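Side-chain contacts in agarase (Pseudoalteromonas fuliginea, PDB 6XJ9), which probably hydrolyses agarose, the galactan of red algal cell walls, as a beta-agarase of glycoside hydrolase family 50: residues T220-E225 with N229-F234; T317-D322 with E365-Y370; Q358-L363 with S386-H391. One frame throughout, in Å; residues are numbered along the deposited sequence. Where two conformers were deposited one is given.

Contact 1. Residues T220-E225 with N229-F234; sequences TKIVDE and NAKQEF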
loop_
_atom_site.group_PDB
_atom_site.type_symbol
_atom_site.label_atom_id
_atom_site.label_comp_id
_atom_site.label_asym_id
_atom_site.label_seq_id
_atom_site.Cartn_x
_atom_site.Cartn_y
_atom_site.Cartn_z
ATOM N N THR A 220 2.198 -24.378 -19.255
ATOM C CA THR A 220 2.229 -24.010 -20.665
ATOM C C THR A 220 2.048 -22.503 -20.783
ATOM O O THR A 220 1.043 -21.957 -20.321
ATOM C CB THR A 220 1.160 -24.769 -21.465
ATOM O OG1 THR A 220 1.487 -26.150 -21.342
ATOM C CG2 THR A 220 1.123 -24.385 -22.928
ATOM N N LYS A 221 3.068 -21.859 -21.366
ATOM C CA LYS A 221 3.050 -20.454 -21.736
ATOM C C LYS A 221 2.680 -19.585 -20.535
ATOM O O LYS A 221 1.787 -18.736 -20.616
ATOM C CB LYS A 221 2.174 -20.256 -22.979
ATOM C CG LYS A 221 2.671 -21.008 -24.207
ATOM C CD LYS A 221 2.277 -20.370 -25.520
ATOM C CE LYS A 221 0.883 -20.738 -25.965
ATOM N NZ LYS A 221 0.473 -19.942 -27.150
ATOM N N ILE A 222 3.415 -19.795 -19.431
ATOM C CA ILE A 222 3.190 -19.073 -18.188
ATOM C C ILE A 222 4.019 -17.787 -18.155
ATOM O O ILE A 222 3.792 -16.933 -17.302
ATOM C CB ILE A 222 3.448 -19.987 -16.967
ATOM C CG1 ILE A 222 4.859 -20.580 -16.969
ATOM C CG2 ILE A 222 2.380 -21.072 -16.907
ATOM C CD1 ILE A 222 5.243 -21.301 -15.673
ATOM N N VAL A 223 4.963 -17.651 -19.093
ATOM C CA VAL A 223 5.832 -16.481 -19.193
ATOM C C VAL A 223 5.516 -15.715 -20.483
ATOM O O VAL A 223 5.369 -16.331 -21.538
ATOM C CB VAL A 223 7.314 -16.905 -19.151
ATOM C CG1 VAL A 223 8.241 -15.716 -18.975
ATOM C CG2 VAL A 223 7.577 -17.931 -18.060
ATOM N N ASP A 224 5.402 -14.379 -20.395
ATOM C CA ASP A 224 5.216 -13.540 -21.580
ATOM C C ASP A 224 6.574 -13.061 -22.088
ATOM O O ASP A 224 7.611 -13.513 -21.604
ATOM C CB ASP A 224 4.211 -12.404 -21.363
ATOM C CG ASP A 224 4.720 -11.272 -20.477
ATOM O OD1 ASP A 224 5.942 -11.184 -20.267
ATOM O OD2 ASP A 224 3.893 -10.493 -19.993
ATOM N N GLU A 225 6.563 -12.140 -23.064
ATOM C CA GLU A 225 7.790 -11.752 -23.745
ATOM C C GLU A 225 8.635 -10.842 -22.853
ATOM O O GLU A 225 9.794 -10.588 -23.177
ATOM C CB GLU A 225 7.502 -11.090 -25.100
ATOM C CG GLU A 225 6.948 -9.680 -24.987
ATOM C CD GLU A 225 5.431 -9.598 -24.951
ATOM O OE1 GLU A 225 4.800 -10.561 -24.449
ATOM O OE2 GLU A 225 4.876 -8.575 -25.432
ATOM N N ASN A 229 4.360 -13.077 -15.638
ATOM C CA ASN A 229 3.250 -14.006 -15.550
ATOM C C ASN A 229 2.289 -13.663 -16.692
ATOM O O ASN A 229 1.672 -12.599 -16.677
ATOM C CB ASN A 229 2.587 -13.860 -14.179
ATOM C CG ASN A 229 1.509 -14.876 -13.872
ATOM O OD1 ASN A 229 0.748 -15.268 -14.750
ATOM N ND2 ASN A 229 1.392 -15.256 -12.605
ATOM N N ALA A 230 2.188 -14.557 -17.684
ATOM C CA ALA A 230 1.426 -14.270 -18.892
ATOM C C ALA A 230 -0.072 -14.335 -18.603
ATOM O O ALA A 230 -0.829 -13.476 -19.044
ATOM C CB ALA A 230 1.814 -15.231 -19.984
ATOM N N LYS A 231 -0.483 -15.335 -17.825
ATOM C CA LYS A 231 -1.889 -15.697 -17.726
ATOM C C LYS A 231 -2.604 -14.851 -16.679
ATOM O O LYS A 231 -3.821 -14.733 -16.733
ATOM C CB LYS A 231 -2.039 -17.200 -17.472
ATOM C CG LYS A 231 -1.495 -18.063 -18.604
ATOM C CD LYS A 231 -1.040 -19.414 -18.116
ATOM C CE LYS A 231 -1.460 -20.533 -19.039
ATOM N NZ LYS A 231 -1.138 -21.846 -18.435
ATOM N N GLN A 232 -1.850 -14.270 -15.738
ATOM C CA GLN A 232 -2.459 -13.506 -14.656
ATOM C C GLN A 232 -2.204 -12.010 -14.853
ATOM O O GLN A 232 -1.138 -11.605 -15.326
ATOM C CB GLN A 232 -1.926 -13.960 -13.287
ATOM C CG GLN A 232 -2.313 -15.388 -12.903
ATOM C CD GLN A 232 -1.872 -15.796 -11.514
ATOM O OE1 GLN A 232 -0.717 -16.139 -11.268
ATOM N NE2 GLN A 232 -2.813 -15.793 -10.586
ATOM N N GLU A 233 -3.194 -11.199 -14.454
ATOM C CA GLU A 233 -3.032 -9.758 -14.316
ATOM C C GLU A 233 -2.523 -9.459 -12.904
ATOM O O GLU A 233 -3.001 -10.042 -11.936
ATOM C CB GLU A 233 -4.367 -9.054 -14.581
ATOM C CG GLU A 233 -4.257 -7.549 -14.749
ATOM C CD GLU A 233 -3.386 -7.084 -15.905
ATOM O OE1 GLU A 233 -3.390 -7.749 -16.964
ATOM O OE2 GLU A 233 -2.694 -6.067 -15.740
ATOM N N PHE A 234 -1.535 -8.564 -12.792
ATOM C CA PHE A 234 -1.003 -8.197 -11.488
ATOM C C PHE A 234 -0.651 -6.714 -11.525
ATOM O O PHE A 234 -0.394 -6.179 -12.602
ATOM C CB PHE A 234 0.192 -9.084 -11.100
ATOM C CG PHE A 234 1.314 -9.120 -12.113
ATOM C CD1 PHE A 234 1.316 -10.057 -13.140
ATOM C CD2 PHE A 234 2.360 -8.209 -12.052
ATOM C CE1 PHE A 234 2.334 -10.084 -14.082
ATOM C CE2 PHE A 234 3.383 -8.236 -12.993
ATOM C CZ PHE A 234 3.368 -9.174 -14.007
HETATM O O HOH W 1 1.185 -17.358 -16.191
HETATM O O HOH W 2 1.019 -11.172 -20.709
#
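Lys231 extends its chain past the backbone of Thr220 and Lys221. Lys231 CD lies 3.8 Å from Lys221 O. Lys231 NZ then donates to Thr220 O at 2.9 Å. The amine sits in the plane of that carbonyl, with a C=O...N angle of 151°. A bend at chi3 (137°) turns the end of the lysine onto this oxygen. Ile222 comes across the lysine at a slant, and its CG2 methyl is 3.9 Å from Lys231 NZ. The other branch of the isoleucine, through CG1, leads away from the contact.

Ala230 fills the middle. Its methyl points at the other segment, and Ala230 CB rests 3.6 Å from Lys221 O. Ala230 CB also meets Asp224 CB at 4.0 Å. The carboxylate of Asp224 serves the turn instead: OD1 takes hydrogen bonds from the backbone N of Phe226 and of Gln228.

Beside the methyl, Ala230 N donates to Ile222 O at 2.9 Å. The bond is nearly straight at the hydrogen (169°), although the donor stands above the carbonyl plane. A water also donates to Ile222 O. The same water donates to Asn229 OD1 and accepts from Lys231 N, so it ties the two segments together.

Asn229 OD1 also accepts from Gln232 N at 3.0 Å, an Asx motif that shapes the second segment. Separately, Asn229 ND2 bonds Gln232 OE1 and, outside the segments, Gly677 O. The whole is a short loop that folds back on itself between strand 199-210 and helix 242-252, closed by a single beta bridge between Val223 and Asn229.

Contact 2. Residues T317-D322 with E365-Y370; sequences TGYDFD and EWLPDY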
loop_
_atom_site.group_PDB
_atom_site.type_symbol
_atom_site.label_atom_id
_atom_site.label_comp_id
_atom_site.label_asym_id
_atom_site.label_seq_id
_atom_site.Cartn_x
_atom_site.Cartn_y
_atom_site.Cartn_z
ATOM N N THR A 317 16.082 -22.323 -20.466
ATOM C CA THR A 317 15.134 -22.210 -21.566
ATOM C C THR A 317 14.662 -23.591 -22.006
ATOM O O THR A 317 13.644 -23.705 -22.684
ATOM C CB THR A 317 15.783 -21.564 -22.799
ATOM O OG1 THR A 317 16.877 -22.399 -23.191
ATOM C CG2 THR A 317 16.278 -20.158 -22.539
ATOM N N GLY A 318 15.429 -24.628 -21.649
ATOM C CA GLY A 318 15.116 -25.985 -22.081
ATOM C C GLY A 318 15.950 -26.415 -23.287
ATOM O O GLY A 318 15.884 -27.563 -23.724
ATOM N N TYR A 319 16.731 -25.478 -23.837
ATOM C CA TYR A 319 17.607 -25.789 -24.948
ATOM C C TYR A 319 18.974 -26.194 -24.407
ATOM O O TYR A 319 19.336 -25.835 -23.288
ATOM C CB TYR A 319 17.653 -24.620 -25.935
ATOM C CG TYR A 319 16.361 -24.370 -26.673
ATOM C CD1 TYR A 319 15.336 -23.636 -26.102
ATOM C CD2 TYR A 319 16.156 -24.877 -27.950
ATOM C CE1 TYR A 319 14.145 -23.405 -26.774
ATOM C CE2 TYR A 319 14.980 -24.639 -28.645
ATOM C CZ TYR A 319 13.968 -23.905 -28.053
ATOM O OH TYR A 319 12.799 -23.682 -28.722
ATOM N N ASP A 320 19.723 -26.955 -25.213
ATOM C CA ASP A 320 21.084 -27.339 -24.875
ATOM C C ASP A 320 21.870 -27.576 -26.159
ATOM O O ASP A 320 21.370 -27.360 -27.266
ATOM C CB ASP A 320 21.141 -28.560 -23.949
ATOM C CG ASP A 320 22.407 -28.644 -23.107
ATOM O OD1 ASP A 320 23.276 -27.757 -23.240
ATOM O OD2 ASP A 320 22.506 -29.594 -22.299
ATOM N N PHE A 321 23.119 -28.007 -25.990
ATOM C CA PHE A 321 24.046 -28.069 -27.102
ATOM C C PHE A 321 24.861 -29.353 -26.994
ATOM O O PHE A 321 24.930 -29.969 -25.931
ATOM C CB PHE A 321 24.926 -26.811 -27.130
ATOM C CG PHE A 321 24.170 -25.508 -27.059
ATOM C CD1 PHE A 321 23.556 -24.976 -28.186
ATOM C CD2 PHE A 321 24.043 -24.825 -25.858
ATOM C CE1 PHE A 321 22.841 -23.789 -28.119
ATOM C CE2 PHE A 321 23.336 -23.632 -25.794
ATOM C CZ PHE A 321 22.739 -23.114 -26.923
ATOM N N ASP A 322 25.459 -29.745 -28.123
ATOM C CA ASP A 322 26.439 -30.813 -28.155
ATOM C C ASP A 322 27.552 -30.460 -27.168
ATOM O O ASP A 322 28.296 -29.500 -27.377
ATOM C CB ASP A 322 26.913 -31.059 -29.590
ATOM C CG ASP A 322 27.658 -32.372 -29.753
ATOM O OD1 ASP A 322 28.656 -32.566 -29.026
ATOM O OD2 ASP A 322 27.221 -33.197 -30.587
ATOM N N GLU A 365 6.174 -18.125 -23.808
ATOM C CA GLU A 365 5.428 -17.628 -24.965
ATOM C C GLU A 365 6.381 -17.217 -26.089
ATOM O O GLU A 365 6.035 -17.360 -27.258
ATOM C CB GLU A 365 4.539 -16.427 -24.629
ATOM C CG GLU A 365 3.181 -16.807 -24.062
ATOM C CD GLU A 365 2.199 -15.687 -23.756
ATOM O OE1 GLU A 365 2.611 -14.503 -23.675
ATOM O OE2 GLU A 365 1.013 -16.007 -23.562
ATOM N N TRP A 366 7.572 -16.707 -25.727
ATOM C CA TRP A 366 8.503 -16.109 -26.676
ATOM C C TRP A 366 9.930 -16.209 -26.144
ATOM O O TRP A 366 10.197 -15.866 -24.997
ATOM C CB TRP A 366 8.122 -14.640 -26.953
ATOM C CG TRP A 366 9.148 -13.817 -27.677
ATOM C CD1 TRP A 366 9.231 -13.610 -29.027
ATOM C CD2 TRP A 366 10.227 -13.053 -27.096
ATOM N NE1 TRP A 366 10.284 -12.785 -29.325
ATOM C CE2 TRP A 366 10.919 -12.432 -28.163
ATOM C CE3 TRP A 366 10.691 -12.846 -25.789
ATOM C CZ2 TRP A 366 12.034 -11.616 -27.955
ATOM C CZ3 TRP A 366 11.793 -12.040 -25.584
ATOM C CH2 TRP A 366 12.453 -11.431 -26.656
ATOM N N LEU A 367 10.827 -16.698 -26.998
ATOM C CA LEU A 367 12.257 -16.485 -26.870
ATOM C C LEU A 367 12.713 -15.882 -28.192
ATOM O O LEU A 367 12.114 -16.174 -29.223
ATOM C CB LEU A 367 12.938 -17.836 -26.631
ATOM C CG LEU A 367 12.717 -18.469 -25.259
ATOM C CD1 LEU A 367 13.429 -19.814 -25.179
ATOM C CD2 LEU A 367 13.199 -17.538 -24.153
ATOM N N PRO A 368 13.754 -15.020 -28.229
ATOM C CA PRO A 368 14.211 -14.465 -29.502
ATOM C C PRO A 368 15.066 -15.513 -30.206
ATOM O O PRO A 368 15.334 -16.576 -29.645
ATOM C CB PRO A 368 15.085 -13.290 -29.053
ATOM C CG PRO A 368 15.670 -13.770 -27.737
ATOM C CD PRO A 368 14.549 -14.548 -27.083
ATOM N N ASP A 369 15.453 -15.222 -31.452
ATOM C CA ASP A 369 16.441 -16.031 -32.145
ATOM C C ASP A 369 17.801 -15.377 -31.924
ATOM O O ASP A 369 17.869 -14.187 -31.624
ATOM C CB ASP A 369 16.070 -16.234 -33.618
ATOM C CG ASP A 369 14.864 -17.138 -33.818
ATOM O OD1 ASP A 369 14.573 -17.942 -32.911
ATOM O OD2 ASP A 369 14.221 -17.029 -34.881
ATOM N N TYR A 370 18.872 -16.165 -32.066
ATOM C CA TYR A 370 20.217 -15.717 -31.729
ATOM C C TYR A 370 20.660 -14.544 -32.603
ATOM O O TYR A 370 21.558 -13.799 -32.217
ATOM C CB TYR A 370 21.222 -16.869 -31.763
ATOM C CG TYR A 370 21.372 -17.628 -30.469
ATOM C CD1 TYR A 370 20.355 -18.439 -29.984
ATOM C CD2 TYR A 370 22.544 -17.556 -29.733
ATOM C CE1 TYR A 370 20.495 -19.156 -28.802
ATOM C CE2 TYR A 370 22.697 -18.260 -28.548
ATOM C CZ TYR A 370 21.669 -19.061 -28.076
ATOM O OH TYR A 370 21.818 -19.768 -26.911
#
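Leu367 lays its CD1 methyl on Thr317, 3.8 Å from CB, at the border of a small four-stranded antiparallel sheet. Thr317 is on strand 315-320, which pairs with strands 354-355 and 392-395. The same leucine methyl touches Thr317 CG2 and lies 4.0 Å from Tyr319 CE1. The leucine and Tyr319 run in opposing senses, and CD1 comes to the ring obliquely. Farther along, the Tyr370 hydroxyl meets the edge of the Phe321 ring, near its plane.

The second shell fixes these groups. Thr317 has OG1 between its backbone N and carbonyl carbon (chi1 60°), which leaves CG2 beside the N and facing the leucine. OG1 accepts from Tyr319 N at 3.1 Å, forming an ST turn, and is also bonded to Glu393 OE2. The other carboxylate oxygen, Glu393 OE1, bonds the hydroxyl of Tyr370. One carboxylate thus positions a residue on each segment. A valine in place of Thr317 would probably leave Tyr319 N and Glu393 OE2 without their shared partner and weaken the turn.

Outside this layer, Phe378 stacks on Tyr370, Arg353 makes a cation-pi contact with Tyr319, and Phe397 packs on Leu367. At the phenyl edge, Phe321 CZ and Tyr370 OH are 3.5 Å apart.

Contact 3. Residues Q358-L363 with S386-H391; sequences QVRKNL and SGPLEH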
loop_
_atom_site.group_PDB
_atom_site.type_symbol
_atom_site.label_atom_id
_atom_site.label_comp_id
_atom_site.label_asym_id
_atom_site.label_seq_id
_atom_site.Cartn_x
_atom_site.Cartn_y
_atom_site.Cartn_z
ATOM N N GLN A 358 11.500 -30.475 -22.913
ATOM C CA GLN A 358 10.261 -30.031 -23.533
ATOM C C GLN A 358 9.459 -29.198 -22.537
ATOM O O GLN A 358 8.835 -28.206 -22.919
ATOM C CB GLN A 358 9.444 -31.220 -24.054
ATOM C CG GLN A 358 9.855 -31.680 -25.445
ATOM C CD GLN A 358 9.590 -30.644 -26.513
ATOM O OE1 GLN A 358 8.776 -29.737 -26.351
ATOM N NE2 GLN A 358 10.292 -30.766 -27.626
ATOM N N VAL A 359 9.494 -29.609 -21.262
ATOM C CA VAL A 359 8.742 -28.938 -20.213
ATOM C C VAL A 359 9.255 -27.509 -20.065
ATOM O O VAL A 359 8.448 -26.586 -19.961
ATOM C CB VAL A 359 8.758 -29.716 -18.879
ATOM C CG1 VAL A 359 8.188 -28.905 -17.729
ATOM C CG2 VAL A 359 8.002 -31.033 -19.002
ATOM N N ARG A 360 10.582 -27.331 -20.079
ATOM C CA ARG A 360 11.163 -25.996 -19.981
ATOM C C ARG A 360 10.814 -25.166 -21.217
ATOM O O ARG A 360 10.404 -24.016 -21.091
ATOM C CB ARG A 360 12.678 -26.023 -19.757
ATOM C CG ARG A 360 13.125 -26.621 -18.428
ATOM C CD ARG A 360 12.713 -25.836 -17.192
ATOM N NE ARG A 360 13.216 -24.468 -17.188
ATOM C CZ ARG A 360 13.048 -23.597 -16.191
ATOM N NH1 ARG A 360 12.418 -23.950 -15.079
ATOM N NH2 ARG A 360 13.540 -22.378 -16.302
ATOM N N LYS A 361 10.986 -25.742 -22.408
ATOM C CA LYS A 361 10.729 -25.000 -23.636
ATOM C C LYS A 361 9.333 -24.380 -23.577
ATOM O O LYS A 361 9.169 -23.201 -23.881
ATOM C CB LYS A 361 10.938 -25.873 -24.880
ATOM C CG LYS A 361 10.589 -25.212 -26.212
ATOM C CD LYS A 361 10.591 -26.182 -27.384
ATOM C CE LYS A 361 9.919 -25.641 -28.631
ATOM N NZ LYS A 361 8.548 -25.138 -28.357
ATOM N N ASN A 362 8.347 -25.162 -23.115
ATOM C CA ASN A 362 6.940 -24.802 -23.262
ATOM C C ASN A 362 6.476 -23.781 -22.220
ATOM O O ASN A 362 5.354 -23.276 -22.313
ATOM C CB ASN A 362 6.047 -26.043 -23.331
ATOM C CG ASN A 362 6.187 -26.756 -24.660
ATOM O OD1 ASN A 362 6.160 -26.121 -25.715
ATOM N ND2 ASN A 362 6.338 -28.072 -24.621
ATOM N N LEU A 363 7.341 -23.462 -21.248
ATOM C CA LEU A 363 7.042 -22.422 -20.270
ATOM C C LEU A 363 6.841 -21.076 -20.963
ATOM O O LEU A 363 6.063 -20.262 -20.485
ATOM C CB LEU A 363 8.194 -22.292 -19.267
ATOM C CG LEU A 363 8.506 -23.501 -18.384
ATOM C CD1 LEU A 363 9.877 -23.321 -17.744
ATOM C CD2 LEU A 363 7.440 -23.711 -17.312
ATOM N N SER A 386 18.131 -29.186 -9.020
ATOM C CA SER A 386 16.729 -29.132 -8.625
ATOM C C SER A 386 15.834 -28.840 -9.826
ATOM O O SER A 386 14.826 -28.150 -9.699
ATOM C CB SER A 386 16.499 -28.161 -7.501
ATOM O OG SER A 386 17.360 -28.464 -6.418
ATOM N N GLY A 387 16.211 -29.395 -10.983
ATOM C CA GLY A 387 15.427 -29.248 -12.194
ATOM C C GLY A 387 15.664 -30.407 -13.158
ATOM O O GLY A 387 16.456 -31.303 -12.879
ATOM N N PRO A 388 14.973 -30.425 -14.319
ATOM C CA PRO A 388 15.221 -31.440 -15.349
ATOM C C PRO A 388 16.574 -31.391 -16.066
ATOM O O PRO A 388 16.919 -32.340 -16.769
ATOM C CB PRO A 388 14.058 -31.227 -16.339
ATOM C CG PRO A 388 13.666 -29.772 -16.151
ATOM C CD PRO A 388 13.883 -29.502 -14.676
ATOM N N LEU A 389 17.347 -30.309 -15.886
ATOM C CA LEU A 389 18.602 -30.154 -16.614
ATOM C C LEU A 389 19.778 -30.004 -15.654
ATOM O O LEU A 389 19.656 -29.354 -14.620
ATOM C CB LEU A 389 18.506 -28.932 -17.535
ATOM C CG LEU A 389 17.366 -28.970 -18.550
ATOM C CD1 LEU A 389 17.234 -27.626 -19.239
ATOM C CD2 LEU A 389 17.591 -30.078 -19.572
ATOM N N GLU A 390 20.928 -30.569 -16.031
ATOM C CA GLU A 390 22.144 -30.426 -15.241
ATOM C C GLU A 390 22.979 -29.266 -15.782
ATOM O O GLU A 390 23.927 -28.810 -15.145
ATOM C CB GLU A 390 22.924 -31.739 -15.199
ATOM C CG GLU A 390 22.101 -32.898 -14.653
ATOM C CD GLU A 390 22.892 -34.173 -14.421
ATOM O OE1 GLU A 390 23.493 -34.685 -15.389
ATOM O OE2 GLU A 390 22.913 -34.649 -13.269
ATOM N N HIS A 391 22.594 -28.795 -16.971
ATOM C CA HIS A 391 23.237 -27.699 -17.669
ATOM C C HIS A 391 22.343 -27.308 -18.841
ATOM O O HIS A 391 21.489 -28.085 -19.271
ATOM C CB HIS A 391 24.637 -28.118 -18.156
ATOM C CG HIS A 391 24.713 -29.529 -18.644
ATOM N ND1 HIS A 391 24.119 -29.942 -19.824
ATOM C CD2 HIS A 391 25.308 -30.627 -18.123
ATOM C CE1 HIS A 391 24.343 -31.232 -20.006
ATOM N NE2 HIS A 391 25.067 -31.676 -18.971
#
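Arg360, which meets Pro388 through its aliphatic part, carries the flat group of this contact. On one face of the guanidinium lies Leu363 CD1, 3.5 Å above the plane and over its centre. This leucine comes three residues later in the same segment. The N-H groups of the guanidinium are spent outside the two segments. NH2 donates to Leu316 O, and NH1 donates to Thr723 O and Ser155 O. These partners are backbone carbonyl oxygens, whose negative ends probably help to stabilise the buried positive charge.

The arginine reaches Pro388 with its methylenes. Arg360 CG lies 3.9 Å from Pro388 CG, and CD is a little farther, at 4.2 Å from the same proline atom. The two side chains cross at about a right angle, so one corner of the proline ring touches the bend of the arginine chain. Chi2 (-65°) and chi3 (-59°) make that bend. They fold the chain so that CG and CD meet the proline while the guanidinium turns aside to its carbonyls.

The contact joins a short helix to a hairpin connection. Helix 358-361 follows strand 354-355, an outer strand of the four-stranded antiparallel sheet. Segment 386-391 lies in the connection between the adjacent strands 378-381 and 392-395 of that sheet, and leads into the second. Ser155, by contrast, belongs to the agarase CBM-like region, so Arg360 also reaches that part of the chain.

Leu389 adds a second apolar touch, with its CD1 at 4.3 Å from Arg360 CG. Pro388 also packs on Ser357, whose OG bonds the backbone N of Arg360 at the start of the helix.

Overall arrangement
Contact 3 is the buried one, while contacts 1 and 2 are partly buried. All three lie on the same side of the chain's centre. Contacts 2 and 3 belong to the same four-stranded antiparallel sheet and its connections, with centres about 11 Å apart. They meet where Gly318 packs on Arg360 and where Asp320 bonds His391. Contact 1 is a separate loop, yet 220-225 runs beside 362-365 and probably shares backbone hydrogen bonds with Asn362, Leu363 and Glu365. The chemistry differs between them. Contact 1 is held mainly by backbone and lysine hydrogen bonds and a water, round one alanine methyl. Contact 2 is apolar and aromatic across its interface. Contact 3 joins arginine methylenes to proline and leucine.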